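Local coordinates for glyoxalase family protein, putative (PDB 2QQZ), which is of unknown function but belongs to the glyoxalase/bleomycin resistance/dioxygenase superfamily, and may be a metal-dependent enzyme or small-molecule binding protein, at residues A[18-23]-A[62-67]; A[95-100]-A[109-114]; A[101-106]-A[120-125]. All blocks are in the same frame, centred on the assembly; numbering follows the deposited sequence. Where two conformers were deposited one is given.

Contact 1: A[18-23]-A[62-67]; sequences APVGCE and IGVEQN
Ala18 and Val64 form a parallel bridge, Ala18 bonding through its N and O to Gly63 and Glu65, the residues flanking Val64. The amide of Glu65 gives the stronger bond, N to Ala18 O 2.7 Å. The second, from Ala18 N to Gly63 O, is weak (N-H...O angle 129°). Between the two, Val64 CA brings its hydrogen against Ala18 O.

The tight part of the contact lies on the face carrying Ala18 and Val64, where Ala18, Cys22 and Ile62 are buried. Ala18 CB meets Ile62 CG2 at 3.6 Å, and Cys22 SG closes over the same methyl at 4.1 Å while touching Val64 CG2 at 3.9 Å. The sulfur gets there because chi1 of 63° holds it between the backbone N and the carbonyl carbon, turned in toward the strand. A type II turn from Pro19 to Cys22 carries the chain round to this position; Gly21 occupies its third place with a positive phi of 86°.

The solvent side is where Val20 and Gln66 are exposed. Val20 CG2 still lies on Val64 CG1 at 3.6 Å, but beside it the two chains no longer bond directly. A water takes their place, accepting from Val20 N and donating to Glu65 O, 3.0 Å from each atom.

Phe115 packs on Ala18, Pro19 and Cys22, and Glu23 OE2 is held by Gly50 N as helix 23-33 begins. The contact thus lies where strand 8-18, at the margin of its four-stranded sheet, leaves strand 58-64 and turns into that helix.

Contact 2: A[95-100]-A[109-114]; sequences IEVIDD and FYVSDP
Ile98 and Tyr110 form an antiparallel hydrogen-bonded pair whose two backbone bonds are nearly straight. Ile98 N reaches Tyr110 O at 2.9 Å, and Tyr110 N reaches Ile98 O at 2.8 Å. The non-hydrogen-bonded pair, Asp99 with Phe109, comes next.

On the face carrying Phe109, Val97 is the main partner: its CB lies 3.8 Å from CD1 of the ring, and its CG1 touches both CE1 and Val111 CG1. A chi1 of 66° lays the phenylalanine ring along its own strand toward Val111, whose CG1 meets its edge in plane. Ile95 CG2 extends the apolar row, 4.2 Å from Val111 CG1. On the other face the Tyr110 ring runs past Ile98 O to Asp100, with the hydroxyl OH 3.3 Å from Asp100 OD2 and the ring and carboxylate planes 74° apart.

Beyond the last direct backbone bond a water continues the pairing, donating to Glu96 O at 2.6 Å and accepting from Ser112 N at 2.8 Å.

The second shell fixes these groups. Asp100 OD1 is bound in a salt bridge by Arg108 and also accepts from Ala102 N; Asp99 OD1 pairs with Lys87. Ile83 and Phe86 of helix 83-92 close over Phe109, Phe29 of helix 23-33 packs on Val111, and Tyr110 makes a cation-pi contact with Arg118. One face of the hairpin formed by strands 98-100 and 106-112 is therefore helix-covered, and this hairpin supplies the second and third strands of a 1-4-3-2 sheet, the arrangement characteristic of the βαβββ modules of the glyoxalase fold.

Contact 3: A[101-106]-A[120-125]; sequences HARPDV and EFMENK
The guanidinium of Arg103 is approached obliquely by the selenium of Met122, a selenomethionine, with SE 4.4 Å from NH1; over one face of the group lies Val106 CG2, 3.6 Å above the plane and offset toward the rim. An extended side chain, with CG roughly anti to the backbone N (chi1 -159°), carries the guanidinium out to this position, and a salt bridge within the turn holds it there, Arg103 NE to Asp105 OD2 at 3.4 Å, weak as a hydrogen bond. A water bridges it to the strand, making a weak bond with Arg103 NH1 and donating to Glu120 OE2 at 2.7 Å.

Val106 is the wedge between the segments. Its CG1 rests on Met122 CB at 3.7 Å and near Glu123 O, while CG2 lies 3.5 Å from Asn124 OD1. Opposite it in the register stands Asn124, in an antiparallel non-hydrogen-bonded pair.

This is the connection between the second and third strands of the sheet, a loop closed by a type I turn from Arg103 to Val106. It is fastened here to the end of strand 118-124, the fourth strand of the βαβββ topology familiar from glyoxalases. Lys125 grips the turn twice: its backbone N gives a nearly straight bond to Asp105 O at 3.0 Å, and its NZ bonds Pro104 O at 2.7 Å. A bend at chi4 (105°) turns the ammonium onto that carbonyl, and NZ also bonds a water that donates to Val106 O.

Trp52 of the second subunit packs on Arg103, and Asp12 of that subunit on Met122. Glu120 OE1 hydrogen-bonds His75 NE2, and His13 of the second subunit packs against the glutamate.

Contacts 2 and 3 belong to one sheet and touch directly: Phe109 O lies 2.9 Å from Phe121 N, a probable hydrogen bond, and Tyr110 CE1 packs 3.6 Å from Glu120 OE1. Their centres are 14 Å apart. Contact 1 belongs to the other four-stranded sheet, its centre 21 Å from that of contact 2 and 30 Å from that of contact 3. Contacts 1 and 3 both meet the second subunit. Bound sulfate, probably from the crystallisation liquor, lies about 4 Å from Gly63 of contact 1 and about 5 Å from the Ile98 side chain of contact 2. Glu120 of contact 3, with its histidine neighbours, resembles the metal-binding glutamate of metal-dependent glyoxalases; such a role is only inferred.

Contact 1: A[18-23]-A[62-67]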
# COMPACT_ATOMS: atom_id res chain seq x y z
N ALA A 18 -11.34 3.89 -6.39
CA ALA A 18 -12.70 3.40 -6.52
C ALA A 18 -13.46 4.41 -7.36
O ALA A 18 -13.04 5.57 -7.51
CB ALA A 18 -13.32 3.26 -5.14
N PRO A 19 -14.59 3.98 -7.93
CA PRO A 19 -15.32 4.98 -8.71
C PRO A 19 -16.12 6.02 -7.91
O PRO A 19 -16.42 5.83 -6.73
CB PRO A 19 -16.28 4.13 -9.56
CG PRO A 19 -16.44 2.83 -8.82
CD PRO A 19 -15.20 2.64 -7.99
N VAL A 20 -16.55 7.07 -8.61
CA VAL A 20 -17.45 8.05 -7.97
C VAL A 20 -18.67 7.30 -7.44
O VAL A 20 -19.18 6.41 -8.11
CB VAL A 20 -17.86 9.10 -9.01
CG1 VAL A 20 -18.74 10.16 -8.41
CG2 VAL A 20 -16.61 9.72 -9.63
N GLY A 21 -19.17 7.67 -6.26
CA GLY A 21 -20.35 7.02 -5.68
C GLY A 21 -20.05 5.76 -4.89
O GLY A 21 -20.95 5.08 -4.47
N CYS A 22 -18.78 5.48 -4.64
CA CYS A 22 -18.37 4.17 -4.08
C CYS A 22 -18.65 4.00 -2.58
O CYS A 22 -18.49 2.88 -2.06
CB CYS A 22 -16.86 3.97 -4.26
SG CYS A 22 -15.91 5.25 -3.33
N GLU A 23 -19.02 5.10 -1.88
CA GLU A 23 -18.92 5.13 -0.41
C GLU A 23 -19.74 4.06 0.27
O GLU A 23 -19.28 3.45 1.23
CB GLU A 23 -19.28 6.52 0.13
CG GLU A 23 -18.29 7.64 -0.23
CD GLU A 23 -18.52 8.28 -1.61
OE1 GLU A 23 -19.43 7.84 -2.35
OE2 GLU A 23 -17.78 9.22 -1.95
N ILE A 62 -9.86 5.10 0.77
CA ILE A 62 -10.56 4.79 -0.51
C ILE A 62 -10.81 6.13 -1.17
O ILE A 62 -11.61 6.95 -0.66
CB ILE A 62 -11.87 4.00 -0.27
CG1 ILE A 62 -11.66 2.76 0.63
CG2 ILE A 62 -12.49 3.69 -1.63
CD1 ILE A 62 -10.53 1.84 0.06
N GLY A 63 -10.11 6.37 -2.29
CA GLY A 63 -10.19 7.63 -3.00
C GLY A 63 -10.92 7.45 -4.32
O GLY A 63 -10.68 6.49 -5.09
N VAL A 64 -11.81 8.40 -4.58
CA VAL A 64 -12.71 8.40 -5.72
C VAL A 64 -11.91 8.77 -6.97
O VAL A 64 -11.10 9.73 -6.94
CB VAL A 64 -13.88 9.41 -5.50
CG1 VAL A 64 -14.41 9.88 -6.79
CG2 VAL A 64 -14.99 8.73 -4.77
N GLU A 65 -12.13 8.00 -8.06
CA GLU A 65 -11.48 8.30 -9.33
C GLU A 65 -12.46 8.20 -10.48
O GLU A 65 -13.05 7.13 -10.74
CB GLU A 65 -10.28 7.36 -9.56
CG GLU A 65 -9.14 7.52 -8.54
CD GLU A 65 -8.39 8.88 -8.60
OE1 GLU A 65 -8.62 9.68 -9.54
OE2 GLU A 65 -7.54 9.14 -7.70
N GLN A 66 -12.67 9.29 -11.19
CA GLN A 66 -13.50 9.25 -12.32
C GLN A 66 -12.94 8.29 -13.39
O GLN A 66 -13.72 7.61 -14.08
CB GLN A 66 -13.57 10.65 -12.89
CG GLN A 66 -14.33 10.78 -14.04
CD GLN A 66 -14.12 12.15 -14.65
OE1 GLN A 66 -13.19 12.89 -14.28
NE2 GLN A 66 -14.98 12.50 -15.56
N ASN A 67 -11.61 8.23 -13.48
CA ASN A 67 -10.95 7.32 -14.43
C ASN A 67 -10.47 6.06 -13.71
O ASN A 67 -9.40 5.57 -13.96
CB ASN A 67 -9.81 8.02 -15.14
CG ASN A 67 -10.30 9.07 -16.11
OD1 ASN A 67 -9.79 10.21 -16.12
ND2 ASN A 67 -11.30 8.73 -16.93
O HOH W 1 -15.91 6.64 -11.49

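Contact 2: A[95-100]-A[109-114]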
# COMPACT_ATOMS: atom_id res chain seq x y z
N ILE A 95 -17.90 -14.08 0.51
CA ILE A 95 -16.71 -13.51 -0.13
C ILE A 95 -15.84 -14.60 -0.74
O ILE A 95 -15.52 -15.59 -0.08
CB ILE A 95 -15.88 -12.66 0.87
CG1 ILE A 95 -16.74 -11.53 1.45
CG2 ILE A 95 -14.63 -12.10 0.20
CD1 ILE A 95 -17.30 -10.59 0.35
N GLU A 96 -15.45 -14.42 -2.00
CA GLU A 96 -14.57 -15.38 -2.66
C GLU A 96 -13.10 -15.17 -2.25
O GLU A 96 -12.57 -14.05 -2.34
CB GLU A 96 -14.73 -15.28 -4.19
CG GLU A 96 -16.11 -15.68 -4.73
CD GLU A 96 -16.30 -17.20 -4.95
OE1 GLU A 96 -15.36 -18.01 -4.72
OE2 GLU A 96 -17.42 -17.59 -5.36
N VAL A 97 -12.44 -16.24 -1.81
CA VAL A 97 -11.02 -16.16 -1.43
C VAL A 97 -10.11 -16.98 -2.33
O VAL A 97 -10.47 -18.08 -2.80
CB VAL A 97 -10.74 -16.45 0.07
CG1 VAL A 97 -11.81 -15.85 0.96
CG2 VAL A 97 -10.59 -17.94 0.31
N ILE A 98 -8.94 -16.45 -2.61
CA ILE A 98 -7.98 -17.12 -3.45
C ILE A 98 -6.73 -17.34 -2.63
O ILE A 98 -5.97 -16.41 -2.36
CB ILE A 98 -7.63 -16.31 -4.74
CG1 ILE A 98 -8.89 -16.09 -5.59
CG2 ILE A 98 -6.51 -17.04 -5.56
CD1 ILE A 98 -8.65 -15.22 -6.76
N ASP A 99 -6.51 -18.59 -2.24
CA ASP A 99 -5.39 -18.97 -1.37
C ASP A 99 -4.08 -18.83 -2.15
O ASP A 99 -4.09 -18.86 -3.39
CB ASP A 99 -5.57 -20.40 -0.86
CG ASP A 99 -6.67 -20.51 0.19
OD1 ASP A 99 -6.70 -19.74 1.18
OD2 ASP A 99 -7.53 -21.41 0.03
N ASP A 100 -2.97 -18.66 -1.44
CA ASP A 100 -1.67 -18.65 -2.07
C ASP A 100 -0.64 -19.41 -1.22
O ASP A 100 -0.47 -19.09 -0.03
CB ASP A 100 -1.18 -17.22 -2.29
CG ASP A 100 0.08 -17.19 -3.11
OD1 ASP A 100 1.15 -17.64 -2.62
OD2 ASP A 100 -0.04 -16.74 -4.25
N PHE A 109 -3.91 -15.14 1.56
CA PHE A 109 -4.93 -15.29 0.52
C PHE A 109 -5.34 -13.91 0.01
O PHE A 109 -5.12 -12.87 0.71
CB PHE A 109 -6.14 -16.08 1.03
CG PHE A 109 -6.94 -15.38 2.12
CD1 PHE A 109 -7.98 -14.52 1.78
CD2 PHE A 109 -6.67 -15.61 3.46
CE1 PHE A 109 -8.74 -13.92 2.76
CE2 PHE A 109 -7.42 -14.99 4.48
CZ PHE A 109 -8.43 -14.13 4.13
N TYR A 110 -5.96 -13.89 -1.17
CA TYR A 110 -6.39 -12.63 -1.79
C TYR A 110 -7.89 -12.63 -1.84
O TYR A 110 -8.53 -13.68 -1.95
CB TYR A 110 -5.88 -12.52 -3.21
CG TYR A 110 -4.42 -12.81 -3.36
CD1 TYR A 110 -3.47 -11.98 -2.75
CD2 TYR A 110 -3.97 -13.85 -4.17
CE1 TYR A 110 -2.11 -12.22 -2.89
CE2 TYR A 110 -2.58 -14.08 -4.34
CZ TYR A 110 -1.68 -13.28 -3.68
OH TYR A 110 -0.30 -13.44 -3.80
N VAL A 111 -8.45 -11.44 -1.80
CA VAL A 111 -9.84 -11.21 -2.14
C VAL A 111 -9.86 -9.99 -3.07
O VAL A 111 -8.87 -9.26 -3.17
CB VAL A 111 -10.70 -10.95 -0.88
CG1 VAL A 111 -10.48 -12.02 0.15
CG2 VAL A 111 -10.37 -9.60 -0.26
N SER A 112 -10.97 -9.78 -3.75
CA SER A 112 -11.23 -8.55 -4.48
C SER A 112 -12.24 -7.72 -3.69
O SER A 112 -13.24 -8.24 -3.18
CB SER A 112 -11.81 -8.85 -5.87
OG SER A 112 -10.84 -9.54 -6.67
N ASP A 113 -12.03 -6.42 -3.60
CA ASP A 113 -13.08 -5.57 -2.99
C ASP A 113 -14.23 -5.42 -4.03
O ASP A 113 -14.15 -6.00 -5.12
CB ASP A 113 -12.55 -4.21 -2.48
CG ASP A 113 -12.13 -3.24 -3.62
OD1 ASP A 113 -12.49 -3.50 -4.80
OD2 ASP A 113 -11.50 -2.20 -3.31
N PRO A 114 -15.31 -4.68 -3.67
CA PRO A 114 -16.43 -4.55 -4.59
C PRO A 114 -16.04 -3.88 -5.93
O PRO A 114 -16.81 -4.02 -6.89
CB PRO A 114 -17.38 -3.65 -3.80
CG PRO A 114 -17.02 -3.90 -2.45
CD PRO A 114 -15.58 -3.95 -2.43
O HOH W 2 -12.81 -11.87 -3.76

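Contact 3: A[101-106]-A[120-125]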
# COMPACT_ATOMS: atom_id res chain seq x y z
N HIS A 101 0.01 -20.41 -1.80
CA HIS A 101 0.87 -21.28 -1.05
C HIS A 101 2.32 -21.13 -1.40
O HIS A 101 3.11 -21.97 -1.01
CB HIS A 101 0.42 -22.75 -1.24
CG HIS A 101 -1.01 -22.97 -0.88
ND1 HIS A 101 -1.43 -23.11 0.43
CD2 HIS A 101 -2.13 -23.00 -1.63
CE1 HIS A 101 -2.74 -23.23 0.46
NE2 HIS A 101 -3.19 -23.17 -0.78
N ALA A 102 2.70 -20.09 -2.13
CA ALA A 102 4.07 -20.05 -2.67
C ALA A 102 5.11 -19.69 -1.60
O ALA A 102 6.25 -20.08 -1.70
CB ALA A 102 4.15 -19.10 -3.86
N ARG A 103 4.68 -19.00 -0.55
CA ARG A 103 5.56 -18.50 0.51
C ARG A 103 5.21 -19.34 1.76
O ARG A 103 4.18 -19.10 2.40
CB ARG A 103 5.27 -17.00 0.68
CG ARG A 103 6.37 -16.22 1.35
CD ARG A 103 5.97 -14.78 1.63
NE ARG A 103 6.76 -14.34 2.78
CZ ARG A 103 6.68 -13.17 3.34
NH1 ARG A 103 5.83 -12.24 2.89
NH2 ARG A 103 7.46 -12.92 4.39
N PRO A 104 6.03 -20.35 2.08
CA PRO A 104 5.65 -21.45 3.01
C PRO A 104 5.72 -21.12 4.53
O PRO A 104 5.19 -21.87 5.34
CB PRO A 104 6.62 -22.60 2.65
CG PRO A 104 7.85 -21.91 2.13
CD PRO A 104 7.42 -20.50 1.59
N ASP A 105 6.39 -20.01 4.83
CA ASP A 105 6.51 -19.40 6.16
C ASP A 105 5.27 -18.54 6.53
O ASP A 105 5.11 -18.09 7.67
CB ASP A 105 7.79 -18.53 6.20
CG ASP A 105 8.01 -17.71 4.91
OD1 ASP A 105 8.06 -18.30 3.81
OD2 ASP A 105 8.15 -16.46 5.00
N VAL A 106 4.38 -18.34 5.55
CA VAL A 106 3.26 -17.43 5.68
C VAL A 106 1.97 -18.04 5.13
O VAL A 106 1.94 -18.67 4.07
CB VAL A 106 3.56 -16.06 5.00
CG1 VAL A 106 2.35 -15.17 5.01
CG2 VAL A 106 4.69 -15.30 5.72
N GLU A 120 -4.61 -8.42 -0.11
CA GLU A 120 -4.04 -9.64 0.44
C GLU A 120 -4.08 -9.60 1.96
O GLU A 120 -3.92 -8.53 2.59
CB GLU A 120 -2.60 -9.72 -0.01
CG GLU A 120 -1.80 -10.90 0.70
CD GLU A 120 -0.35 -10.87 0.31
OE1 GLU A 120 -0.03 -10.21 -0.73
OE2 GLU A 120 0.47 -11.46 1.07
N PHE A 121 -4.41 -10.75 2.55
CA PHE A 121 -4.34 -10.99 3.98
C PHE A 121 -3.31 -12.07 4.27
O PHE A 121 -3.25 -13.11 3.56
CB PHE A 121 -5.72 -11.35 4.48
CG PHE A 121 -6.74 -10.27 4.23
CD1 PHE A 121 -6.71 -9.08 4.97
CD2 PHE A 121 -7.71 -10.42 3.25
CE1 PHE A 121 -7.65 -8.08 4.76
CE2 PHE A 121 -8.61 -9.42 3.03
CZ PHE A 121 -8.58 -8.25 3.78
N MSE A 122 -2.45 -11.82 5.27
CA MSE A 122 -1.40 -12.78 5.62
C MSE A 122 -1.14 -12.88 7.13
O MSE A 122 -1.38 -11.94 7.85
CB MSE A 122 -0.09 -12.35 5.00
CG MSE A 122 0.31 -10.93 5.38
SE MSE A 122 2.17 -10.76 4.76
CE MSE A 122 3.08 -11.54 6.35
N GLU A 123 -0.60 -14.03 7.57
CA GLU A 123 -0.09 -14.18 8.93
C GLU A 123 1.11 -15.11 8.89
O GLU A 123 1.13 -16.07 8.12
CB GLU A 123 -1.21 -14.73 9.83
CG GLU A 123 -0.86 -14.73 11.31
CD GLU A 123 -1.94 -15.32 12.17
OE1 GLU A 123 -2.76 -16.12 11.67
OE2 GLU A 123 -1.97 -15.02 13.38
N ASN A 124 2.13 -14.84 9.70
CA ASN A 124 3.19 -15.84 9.86
C ASN A 124 2.67 -17.14 10.45
O ASN A 124 1.76 -17.15 11.32
CB ASN A 124 4.33 -15.28 10.69
CG ASN A 124 4.87 -14.01 10.09
OD1 ASN A 124 4.99 -13.89 8.88
ND2 ASN A 124 5.17 -13.04 10.93
N LYS A 125 3.21 -18.25 9.97
CA LYS A 125 2.96 -19.54 10.59
C LYS A 125 3.66 -19.62 11.96
O LYS A 125 4.73 -19.07 12.16
CB LYS A 125 3.46 -20.68 9.71
CG LYS A 125 2.61 -20.96 8.49
CD LYS A 125 2.70 -22.43 8.10
CE LYS A 125 1.87 -22.73 6.85
NZ LYS A 125 2.68 -22.93 5.60
O HOH W 3 2.77 -12.17 2.18
O HOH W 4 1.47 -21.30 3.07